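Local coordinates for protein NAD-dependent dehydrogenase (Rhizobium meliloti, PDB 4Z0P) that reduces glyoxylate and hydroxypyruvate with NADPH as the hydride donor, as a member of the D-isomer specific 2-hydroxyacid dehydrogenase family, at residues A[162-174]-A[179-193]. Numbering follows the deposited sequence.
With NDP (NADPH dihydro-nicotinamide-adenine-dinucleotide phosphate), chain H.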
ATOM      1  N   MET A 162       3.315   7.403  -5.811  1.00 19.48           N
ATOM      2  CA  MET A 162       3.041   6.015  -6.195  1.00 19.86           C
ATOM      3  C   MET A 162       2.293   5.890  -7.516  1.00 22.21           C
ATOM      4  O   MET A 162       2.090   4.774  -8.002  1.00 23.01           O
ATOM      5  CB  MET A 162       2.278   5.302  -5.085  1.00 20.43           C
ATOM      6  CG  MET A 162       3.163   4.836  -3.932  1.00 20.13           C
ATOM      7  SD  MET A 162       4.352   3.592  -4.401  1.00 22.49           S
ATOM      8  CE  MET A 162       3.262   2.255  -4.914  1.00 23.03           C
ATOM      9  N   GLY A 163       1.873   7.019  -8.084  1.00 19.65           N
ATOM     10  CA  GLY A 163       1.300   7.078  -9.428  1.00 22.01           C
ATOM     11  C   GLY A 163      -0.158   7.516  -9.496  1.00 21.56           C
ATOM     12  O   GLY A 163      -0.663   7.755 -10.588  1.00 22.23           O
ATOM     13  N   PHE A 164      -0.867   7.604  -8.362  1.00 19.01           N
ATOM     14  CA  PHE A 164      -2.245   8.073  -8.401  1.00 19.15           C
ATOM     15  C   PHE A 164      -2.338   9.510  -8.893  1.00 22.84           C
ATOM     16  O   PHE A 164      -1.437  10.322  -8.677  1.00 21.40           O
ATOM     17  CB  PHE A 164      -2.904   7.995  -7.022  1.00 19.26           C
ATOM     18  CG  PHE A 164      -3.180   6.588  -6.548  1.00 20.09           C
ATOM     19  CD1 PHE A 164      -4.319   5.928  -6.970  1.00 19.47           C
ATOM     20  CD2 PHE A 164      -2.315   5.946  -5.660  1.00 18.64           C
ATOM     21  CE1 PHE A 164      -4.587   4.629  -6.556  1.00 19.76           C
ATOM     22  CE2 PHE A 164      -2.585   4.645  -5.238  1.00 19.23           C
ATOM     23  CZ  PHE A 164      -3.721   3.990  -5.678  1.00 18.96           C
ATOM     24  N   LYS A 165      -3.435   9.819  -9.578  1.00 23.36           N
ATOM     25  CA  LYS A 165      -3.817  11.215  -9.771  1.00 23.06           C
ATOM     26  C   LYS A 165      -4.420  11.660  -8.466  1.00 21.94           C
ATOM     27  O   LYS A 165      -5.288  10.969  -7.927  1.00 23.31           O
ATOM     28  CB  LYS A 165      -4.814  11.337 -10.930  1.00 27.42           C
ATOM     29  CG  LYS A 165      -5.307  12.753 -11.176  1.00 38.71           C
ATOM     30  CD  LYS A 165      -4.369  13.540 -12.080  1.00 78.53           C
ATOM     31  CE  LYS A 165      -4.889  14.950 -12.305  1.00 62.58           C
ATOM     32  NZ  LYS A 165      -4.859  15.756 -11.057  1.00 81.61           N
ATOM     33  N   VAL A 166      -4.020  12.817  -7.965  1.00 19.94           N
ATOM     34  CA  VAL A 166      -4.486  13.260  -6.652  1.00 19.40           C
ATOM     35  C   VAL A 166      -4.962  14.681  -6.727  1.00 21.10           C
ATOM     36  O   VAL A 166      -4.286  15.539  -7.292  1.00 23.55           O
ATOM     37  CB  VAL A 166      -3.369  13.144  -5.583  1.00 20.70           C
ATOM     38  CG1 VAL A 166      -3.925  13.524  -4.224  1.00 25.54           C
ATOM     39  CG2 VAL A 166      -2.795  11.739  -5.527  1.00 23.66           C
ATOM     40  N   ILE A 167      -6.119  14.924  -6.133  1.00 19.83           N
ATOM     41  CA  ILE A 167      -6.619  16.275  -5.938  1.00 20.95           C
ATOM     42  C   ILE A 167      -7.056  16.431  -4.482  1.00 20.75           C
ATOM     43  O   ILE A 167      -7.369  15.454  -3.819  1.00 20.04           O
ATOM     44  CB  ILE A 167      -7.780  16.615  -6.908  1.00 23.73           C
ATOM     45  CG1 ILE A 167      -8.975  15.649  -6.737  1.00 22.32           C
ATOM     46  CG2 ILE A 167      -7.276  16.588  -8.336  1.00 27.90           C
ATOM     47  CD1 ILE A 167     -10.152  15.914  -7.652  1.00 24.73           C
ATOM     48  N   GLY A 168      -7.143  17.680  -4.036  1.00 22.63           N
ATOM     49  CA  GLY A 168      -7.467  17.980  -2.638  1.00 23.23           C
ATOM     50  C   GLY A 168      -8.532  19.046  -2.486  1.00 20.40           C
ATOM     51  O   GLY A 168      -8.695  19.898  -3.357  1.00 24.38           O
ATOM     52  N   TRP A 169      -9.224  18.993  -1.347  1.00 22.43           N
ATOM     53  CA  TRP A 169     -10.247  19.979  -1.009  1.00 21.93           C
ATOM     54  C   TRP A 169     -10.132  20.363   0.450  1.00 20.72           C
ATOM     55  O   TRP A 169      -9.897  19.518   1.315  1.00 22.10           O
ATOM     56  CB  TRP A 169     -11.634  19.413  -1.307  1.00 24.35           C
ATOM     57  CG  TRP A 169     -12.769  20.308  -0.943  1.00 24.43           C
ATOM     58  CD1 TRP A 169     -13.337  21.276  -1.727  1.00 27.28           C
ATOM     59  CD2 TRP A 169     -13.499  20.324   0.296  1.00 24.86           C
ATOM     60  NE1 TRP A 169     -14.380  21.883  -1.058  1.00 23.74           N
ATOM     61  CE2 TRP A 169     -14.482  21.329   0.192  1.00 24.30           C
ATOM     62  CE3 TRP A 169     -13.411  19.593   1.485  1.00 24.21           C
ATOM     63  CZ2 TRP A 169     -15.409  21.593   1.225  1.00 26.10           C
ATOM     64  CZ3 TRP A 169     -14.311  19.869   2.517  1.00 27.68           C
ATOM     65  CH2 TRP A 169     -15.291  20.863   2.384  1.00 25.63           C
ATOM     66  N   SER A 170     -10.306  21.658   0.719  1.00 23.44           N
ATOM     67  CA  SER A 170     -10.407  22.144   2.102  1.00 23.06           C
ATOM     68  C   SER A 170     -11.083  23.491   2.052  1.00 26.67           C
ATOM     69  O   SER A 170     -11.461  23.956   0.971  1.00 26.87           O
ATOM     70  CB  SER A 170      -9.027  22.200   2.772  1.00 26.89           C
ATOM     71  OG  SER A 170      -8.137  23.021   2.032  1.00 33.72           O
ATOM     72  N   ARG A 171     -11.235  24.132   3.200  1.00 33.11           N
ATOM     73  CA  ARG A 171     -11.999  25.384   3.234  1.00 35.95           C
ATOM     74  C   ARG A 171     -11.302  26.469   2.440  1.00 40.56           C
ATOM     75  O   ARG A 171     -11.917  27.115   1.579  1.00 39.78           O
ATOM     76  CB  ARG A 171     -12.256  25.811   4.677  1.00 42.64           C
ATOM     77  CG  ARG A 171     -13.121  27.061   4.786  1.00 59.77           C
ATOM     78  CD  ARG A 171     -14.054  27.013   5.986  1.00 75.79           C
ATOM     79  NE  ARG A 171     -13.349  26.661   7.213  1.00 60.10           N
ATOM     80  CZ  ARG A 171     -13.943  26.399   8.375  1.00 85.69           C
ATOM     81  NH1 ARG A 171     -15.274  26.453   8.507  1.00 60.62           N
ATOM     82  NH2 ARG A 171     -13.193  26.085   9.425  1.00 70.44           N
ATOM     83  N   SER A 172     -10.027  26.683   2.741  1.00 44.10           N
ATOM     84  CA  SER A 172      -9.192  27.573   1.941  1.00 57.27           C
ATOM     85  C   SER A 172      -8.400  26.724   0.956  1.00 54.37           C
ATOM     86  O   SER A 172      -8.158  25.540   1.200  1.00 64.96           O
ATOM     87  CB  SER A 172      -8.258  28.404   2.835  1.00 66.35           C
ATOM     88  OG  SER A 172      -7.615  27.606   3.821  1.00 57.79           O
ATOM     89  N   LYS A 173      -8.002  27.328  -0.157  1.00 50.93           N
ATOM     90  CA  LYS A 173      -7.183  26.652  -1.171  1.00 79.22           C
ATOM     91  C   LYS A 173      -5.719  26.576  -0.718  1.00 73.24           C
ATOM     92  O   LYS A 173      -5.151  27.572  -0.292  1.00 59.53           O
ATOM     93  CB  LYS A 173      -7.276  27.384  -2.514  1.00 82.73           C
ATOM     94  CG  LYS A 173      -6.856  26.541  -3.708  1.00 61.75           C
ATOM     95  CD  LYS A 173      -7.223  27.204  -5.029  1.00 67.02           C
ATOM     96  CE  LYS A 173      -8.692  27.011  -5.380  1.00 90.37           C
ATOM     97  NZ  LYS A 173      -9.101  27.808  -6.570  1.00 86.63           N
ATOM     98  N   ARG A 174      -5.122  25.388  -0.820  1.00 69.30           N
ATOM     99  CA  ARG A 174      -3.736  25.146  -0.407  1.00 69.30           C
ATOM    100  C   ARG A 174      -2.866  24.955  -1.645  1.00 64.08           C
ATOM    101  O   ARG A 174      -3.304  24.346  -2.615  1.00 89.49           O
ATOM    102  CB  ARG A 174      -3.669  23.880   0.452  1.00 77.85           C
ATOM    103  CG  ARG A 174      -4.457  23.933   1.757  1.00 67.59           C
ATOM    104  CD  ARG A 174      -3.661  24.534   2.913  1.00 83.37           C
ATOM    105  NE  ARG A 174      -4.175  24.083   4.210  1.00 81.03           N
ATOM    106  CZ  ARG A 174      -3.520  24.164   5.375  1.00 71.80           C
ATOM    107  NH1 ARG A 174      -4.098  23.708   6.491  1.00 61.28           N
ATOM    108  NH2 ARG A 174      -2.292  24.686   5.450  1.00113.19           N
ATOM    109  N   VAL A 179      -0.347  18.449  -6.966  1.00 45.33           N
ATOM    110  CA  VAL A 179      -1.686  18.182  -6.434  1.00 39.19           C
ATOM    111  C   VAL A 179      -2.558  19.426  -6.642  1.00 36.30           C
ATOM    112  O   VAL A 179      -2.369  20.437  -5.977  1.00 39.15           O
ATOM    113  CB  VAL A 179      -1.638  17.845  -4.927  1.00 39.41           C
ATOM    114  CG1 VAL A 179      -3.047  17.658  -4.369  1.00 34.57           C
ATOM    115  CG2 VAL A 179      -0.807  16.581  -4.680  1.00 46.82           C
ATOM    116  N   GLU A 180      -3.525  19.330  -7.548  1.00 35.10           N
ATOM    117  CA  GLU A 180      -4.478  20.406  -7.748  1.00 31.03           C
ATOM    118  C   GLU A 180      -5.377  20.444  -6.523  1.00 31.41           C
ATOM    119  O   GLU A 180      -5.814  19.389  -6.051  1.00 27.73           O
ATOM    120  CB  GLU A 180      -5.370  20.162  -8.953  1.00 31.88           C
ATOM    121  CG  GLU A 180      -4.657  20.026 -10.282  1.00 54.84           C
ATOM    122  CD  GLU A 180      -5.580  19.428 -11.306  1.00 84.08           C
ATOM    123  OE1 GLU A 180      -6.563  20.128 -11.638  1.00 43.35           O
ATOM    124  OE2 GLU A 180      -5.366  18.255 -11.716  1.00 48.96           O
ATOM    125  N   THR A 181      -5.631  21.635  -6.010  1.00 28.64           N
ATOM    126  CA  THR A 181      -6.507  21.794  -4.861  1.00 26.75           C
ATOM    127  C   THR A 181      -7.674  22.721  -5.144  1.00 27.05           C
ATOM    128  O   THR A 181      -7.615  23.581  -6.047  1.00 30.72           O
ATOM    129  CB  THR A 181      -5.742  22.324  -3.642  1.00 32.99           C
ATOM    130  OG1 THR A 181      -5.191  23.599  -3.958  1.00 32.24           O
ATOM    131  CG2 THR A 181      -4.637  21.384  -3.261  1.00 35.12           C
ATOM    132  N   TYR A 182      -8.726  22.536  -4.356  1.00 24.92           N
ATOM    133  CA  TYR A 182      -9.979  23.241  -4.463  1.00 28.17           C
ATOM    134  C   TYR A 182     -10.309  23.849  -3.117  1.00 26.46           C
ATOM    135  O   TYR A 182      -9.999  23.265  -2.092  1.00 26.98           O
ATOM    136  CB  TYR A 182     -11.107  22.271  -4.832  1.00 27.52           C
ATOM    137  CG  TYR A 182     -11.019  21.705  -6.242  1.00 24.80           C
ATOM    138  CD1 TYR A 182     -10.152  20.653  -6.544  1.00 28.67           C
ATOM    139  CD2 TYR A 182     -11.820  22.215  -7.270  1.00 29.22           C
ATOM    140  CE1 TYR A 182     -10.064  20.147  -7.838  1.00 27.01           C
ATOM    141  CE2 TYR A 182     -11.747  21.712  -8.558  1.00 30.70           C
ATOM    142  CZ  TYR A 182     -10.888  20.671  -8.839  1.00 31.21           C
ATOM    143  OH  TYR A 182     -10.818  20.182 -10.120  1.00 31.80           O
ATOM    144  N   ASP A 183     -10.946  25.026  -3.125  1.00 25.53           N
ATOM    145  CA  ASP A 183     -11.471  25.629  -1.892  1.00 28.59           C
ATOM    146  C   ASP A 183     -12.919  25.199  -1.647  1.00 29.95           C
ATOM    147  O   ASP A 183     -13.449  24.417  -2.408  1.00 29.77           O
ATOM    148  CB  ASP A 183     -11.328  27.149  -1.910  1.00 33.91           C
ATOM    149  CG  ASP A 183     -12.088  27.809  -3.037  1.00 42.49           C
ATOM    150  OD1 ASP A 183     -12.959  27.182  -3.673  1.00 37.88           O
ATOM    151  OD2 ASP A 183     -11.809  28.990  -3.279  1.00 51.21           O
ATOM    152  N   ALA A 184     -13.558  25.736  -0.601  1.00 28.07           N
ATOM    153  CA  ALA A 184     -14.874  25.275  -0.172  1.00 33.50           C
ATOM    154  C   ALA A 184     -15.873  25.244  -1.323  1.00 26.45           C
ATOM    155  O   ALA A 184     -16.513  24.220  -1.555  1.00 29.24           O
ATOM    156  CB  ALA A 184     -15.407  26.137   0.981  1.00 39.77           C
ATOM    157  N   ALA A 185     -15.958  26.346  -2.073  1.00 27.35           N
ATOM    158  CA  ALA A 185     -16.937  26.464  -3.176  1.00 28.52           C
ATOM    159  C   ALA A 185     -16.688  25.493  -4.344  1.00 32.68           C
ATOM    160  O   ALA A 185     -17.595  25.229  -5.138  1.00 30.27           O
ATOM    161  CB  ALA A 185     -16.993  27.899  -3.697  1.00 37.52           C
ATOM    162  N   GLY A 186     -15.461  24.987  -4.452  1.00 28.14           N
ATOM    163  CA  GLY A 186     -15.114  23.985  -5.465  1.00 25.44           C
ATOM    164  C   GLY A 186     -15.492  22.562  -5.134  1.00 27.19           C
ATOM    165  O   GLY A 186     -15.113  21.652  -5.872  1.00 26.64           O
ATOM    166  N   LEU A 187     -16.224  22.336  -4.046  1.00 25.60           N
ATOM    167  CA  LEU A 187     -16.530  20.954  -3.613  1.00 25.00           C
ATOM    168  C   LEU A 187     -17.140  20.096  -4.720  1.00 25.48           C
ATOM    169  O   LEU A 187     -16.666  18.973  -4.984  1.00 25.36           O
ATOM    170  CB  LEU A 187     -17.476  20.977  -2.404  1.00 26.06           C
ATOM    171  CG  LEU A 187     -17.858  19.588  -1.845  1.00 28.71           C
ATOM    172  CD1 LEU A 187     -16.681  18.741  -1.386  1.00 27.63           C
ATOM    173  CD2 LEU A 187     -18.820  19.780  -0.694  1.00 32.95           C
ATOM    174  N   ASP A 188     -18.189  20.613  -5.368  1.00 27.48           N
ATOM    175  CA  ASP A 188     -18.872  19.811  -6.392  1.00 26.23           C
ATOM    176  C   ASP A 188     -17.991  19.444  -7.585  1.00 26.93           C
ATOM    177  O   ASP A 188     -18.053  18.301  -8.087  1.00 25.96           O
ATOM    178  CB  ASP A 188     -20.195  20.469  -6.804  1.00 31.55           C
ATOM    179  CG  ASP A 188     -21.300  20.273  -5.747  1.00 34.25           C
ATOM    180  OD1 ASP A 188     -21.055  19.703  -4.651  1.00 36.89           O
ATOM    181  OD2 ASP A 188     -22.432  20.691  -6.018  1.00 40.77           O
ATOM    182  N   ALA A 189     -17.154  20.378  -8.032  1.00 24.68           N
ATOM    183  CA  ALA A 189     -16.229  20.101  -9.134  1.00 27.05           C
ATOM    184  C   ALA A 189     -15.211  19.036  -8.711  1.00 23.85           C
ATOM    185  O   ALA A 189     -14.895  18.110  -9.472  1.00 26.31           O
ATOM    186  CB  ALA A 189     -15.532  21.380  -9.560  1.00 33.15           C
ATOM    187  N   PHE A 190     -14.703  19.184  -7.489  1.00 24.37           N
ATOM    188  CA  PHE A 190     -13.799  18.211  -6.881  1.00 23.89           C
ATOM    189  C   PHE A 190     -14.425  16.814  -6.789  1.00 22.74           C
ATOM    190  O   PHE A 190     -13.812  15.843  -7.218  1.00 21.82           O
ATOM    191  CB  PHE A 190     -13.309  18.745  -5.519  1.00 23.92           C
ATOM    192  CG  PHE A 190     -12.796  17.694  -4.571  1.00 21.83           C
ATOM    193  CD1 PHE A 190     -13.664  17.049  -3.713  1.00 22.37           C
ATOM    194  CD2 PHE A 190     -11.439  17.405  -4.477  1.00 22.89           C
ATOM    195  CE1 PHE A 190     -13.193  16.080  -2.829  1.00 22.92           C
ATOM    196  CE2 PHE A 190     -10.969  16.457  -3.571  1.00 21.24           C
ATOM    197  CZ  PHE A 190     -11.851  15.790  -2.754  1.00 21.47           C
ATOM    198  N   LEU A 191     -15.644  16.718  -6.271  1.00 21.12           N
ATOM    199  CA  LEU A 191     -16.318  15.412  -6.136  1.00 22.16           C
ATOM    200  C   LEU A 191     -16.510  14.739  -7.486  1.00 23.02           C
ATOM    201  O   LEU A 191     -16.262  13.540  -7.619  1.00 22.03           O
ATOM    202  CB  LEU A 191     -17.674  15.572  -5.446  1.00 22.58           C
ATOM    203  CG  LEU A 191     -17.626  16.015  -3.987  1.00 24.45           C
ATOM    204  CD1 LEU A 191     -19.016  16.418  -3.518  1.00 23.17           C
ATOM    205  CD2 LEU A 191     -17.058  14.923  -3.080  1.00 21.78           C
ATOM    206  N   GLY A 192     -16.922  15.505  -8.499  1.00 23.25           N
ATOM    207  CA  GLY A 192     -17.189  14.947  -9.814  1.00 23.49           C
ATOM    208  C   GLY A 192     -15.978  14.357 -10.514  1.00 23.15           C
ATOM    209  O   GLY A 192     -16.130  13.545 -11.421  1.00 24.71           O
ATOM    210  N   ARG A 193     -14.779  14.749 -10.084  1.00 23.48           N
ATOM    211  CA  ARG A 193     -13.522  14.186 -10.586  1.00 24.44           C
ATOM    212  C   ARG A 193     -12.987  13.012  -9.759  1.00 25.09           C
ATOM    213  O   ARG A 193     -12.056  12.343 -10.201  1.00 25.30           O
ATOM    214  CB  ARG A 193     -12.433  15.250 -10.567  1.00 26.47           C
ATOM    215  CG  ARG A 193     -12.642  16.367 -11.556  1.00 30.94           C
ATOM    216  CD  ARG A 193     -11.477  17.337 -11.469  1.00 34.79           C
ATOM    217  NE  ARG A 193     -10.218  16.714 -11.869  1.00 34.68           N
ATOM    218  CZ  ARG A 193      -9.017  17.284 -11.773  1.00 39.84           C
ATOM    219  NH1 ARG A 193      -8.872  18.496 -11.253  1.00 31.81           N
ATOM    220  NH2 ARG A 193      -7.943  16.635 -12.189  1.00 36.97           N
TER
HETATM  221  PA  NDP H 407      -5.240  19.738  10.330  1.00 22.22           P
HETATM  222  O1A NDP H 407      -5.851  20.763  11.273  1.00 23.33           O
HETATM  223  O2A NDP H 407      -3.795  19.890   9.991  1.00 20.98           O
HETATM  224  O5B NDP H 407      -6.088  19.804   8.994  1.00 22.21           O
HETATM  225  C5B NDP H 407      -7.496  19.900   8.954  1.00 22.18           C
HETATM  226  C4B NDP H 407      -7.904  20.190   7.536  1.00 20.95           C
HETATM  227  O4B NDP H 407      -9.326  20.114   7.487  1.00 22.00           O
HETATM  228  C3B NDP H 407      -7.524  21.587   7.047  1.00 26.81           C
HETATM  229  O3B NDP H 407      -7.172  21.482   5.672  1.00 25.11           O
HETATM  230  C2B NDP H 407      -8.810  22.368   7.213  1.00 21.31           C
HETATM  231  O2B NDP H 407      -8.966  23.459   6.327  1.00 25.18           O
HETATM  232  C1B NDP H 407      -9.809  21.295   6.869  1.00 22.35           C
HETATM  233  N9A NDP H 407     -11.142  21.668   7.372  1.00 22.60           N
HETATM  234  C8A NDP H 407     -11.590  21.785   8.637  1.00 23.91           C
HETATM  235  N7A NDP H 407     -12.852  22.140   8.721  1.00 24.20           N
HETATM  236  C5A NDP H 407     -13.246  22.261   7.419  1.00 21.99           C
HETATM  237  C6A NDP H 407     -14.463  22.633   6.814  1.00 27.11           C
HETATM  238  N6A NDP H 407     -15.571  22.938   7.529  1.00 25.74           N
HETATM  239  N1A NDP H 407     -14.528  22.661   5.454  1.00 26.72           N
HETATM  240  C2A NDP H 407     -13.429  22.357   4.747  1.00 29.50           C
HETATM  241  N3A NDP H 407     -12.226  22.003   5.209  1.00 22.91           N
HETATM  242  C4A NDP H 407     -12.204  21.963   6.567  1.00 21.86           C
HETATM  243  O3  NDP H 407      -5.598  18.315  11.005  1.00 20.43           O
HETATM  244  PN  NDP H 407      -4.721  16.977  10.732  1.00 21.03           P
HETATM  245  O1N NDP H 407      -4.482  16.805   9.270  1.00 21.42           O
HETATM  246  O2N NDP H 407      -3.564  16.919  11.665  1.00 19.75           O
HETATM  247  O5D NDP H 407      -5.764  15.917  11.300  1.00 20.48           O
HETATM  248  C5D NDP H 407      -7.014  15.766  10.658  1.00 19.33           C
HETATM  249  C4D NDP H 407      -7.939  14.882  11.483  1.00 20.88           C
HETATM  250  O4D NDP H 407      -7.564  13.509  11.353  1.00 20.78           O
HETATM  251  C3D NDP H 407      -7.922  15.093  12.991  1.00 21.22           C
HETATM  252  O3D NDP H 407      -8.721  16.236  13.357  1.00 21.88           O
HETATM  253  C2D NDP H 407      -8.470  13.806  13.574  1.00 19.17           C
HETATM  254  O2D NDP H 407      -9.898  13.889  13.729  1.00 21.64           O
HETATM  255  C1D NDP H 407      -8.140  12.801  12.439  1.00 19.03           C
HETATM  256  N1N NDP H 407      -7.216  11.748  12.865  1.00 18.19           N
HETATM  257  C2N NDP H 407      -7.610  10.415  12.879  1.00 19.14           C
HETATM  258  C3N NDP H 407      -6.759   9.418  13.252  1.00 19.34           C
HETATM  259  C7N NDP H 407      -7.101   7.963  13.132  1.00 19.89           C
HETATM  260  O7N NDP H 407      -6.387   7.145  13.746  1.00 21.15           O
HETATM  261  N7N NDP H 407      -8.137   7.584  12.415  1.00 18.97           N
HETATM  262  C4N NDP H 407      -5.395   9.767  13.718  1.00 21.07           C
HETATM  263  C5N NDP H 407      -5.066  11.213  13.690  1.00 19.76           C
HETATM  264  C6N NDP H 407      -5.924  12.122  13.265  1.00 19.04           C
HETATM  265  P2B NDP H 407      -8.129  24.821   6.527  1.00 37.25           P
HETATM  266  O1X NDP H 407      -6.727  24.447   6.120  1.00 63.70           O
HETATM  267  O2X NDP H 407      -8.813  25.749   5.539  1.00 36.38           O
HETATM  268  O3X NDP H 407      -8.271  25.214   7.950  1.00 31.15           O
HETATM  269  O   HOH W   1      -3.438  16.995  -9.353  1.00 39.95           O
HETATM  270  O   HOH W   2      -7.414  23.015  -0.618  1.00 36.97           O
HETATM  271  O   HOH W   3      -2.256  23.170  -5.111  1.00 54.37           O
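The indole of Trp169 carries Leu187 CD1 on one face, 3.8 Å from the centroid of its five-membered ring, while Ala184 O lies in the ring plane at its edge and accepts a hydrogen bond from Trp169 NE1 (3.2 Å). That carbonyl is met from above its own plane and on the same face also accepts from Leu187 N, tying the indole to the 3-10 turn 184-186 that leads into helix 187-193. Trp169 CB in turn sits over the centre of the Phe190 ring, 5° off the normal, and the two aromatic planes are inclined at 36°. Ile167 CD1 packs against Phe190 CD2 at 3.7 Å, and Ile167 CG2 lies over one face of the Arg193 guanidinium, offset toward its rim. With CG beside its backbone N (chi1 -68°) and a bend at chi3, Arg193 turns end-on to Glu180, one nitrogen to each carboxylate oxygen; NH1 also reaches Tyr182 OH in the guanidinium plane. Lys165 NZ completes the salt-bridge network at 2.6 Å from Glu180 OE2, on the anti side, so two cations converge on this oxygen from one face and probably stabilise its negative charge. One water joins Lys165 NZ, Val166 O and Glu180 N. Strands 165-169 and 180-182 run parallel, linked by Gly168 N to Glu180 O (3.0 Å), Tyr182 N to Gly168 O and Ser170 N to Tyr182 O. Beyond them, Ala184 N bonds Arg171 O, and Ser172 N and OG both hold NDP O2X, the OG at 2.8 Å. Trp169 CH2 approaches the adenine at C2A (3.4 Å). Strand 180-182 is an edge strand of the parallel sheet, and helix 187-193 packs on the face of the sheet that carries Ile167 and Trp169: the edge of a Rossmann-type domain whose loop after strand 165-169 binds the 2'-phosphate of NADPH.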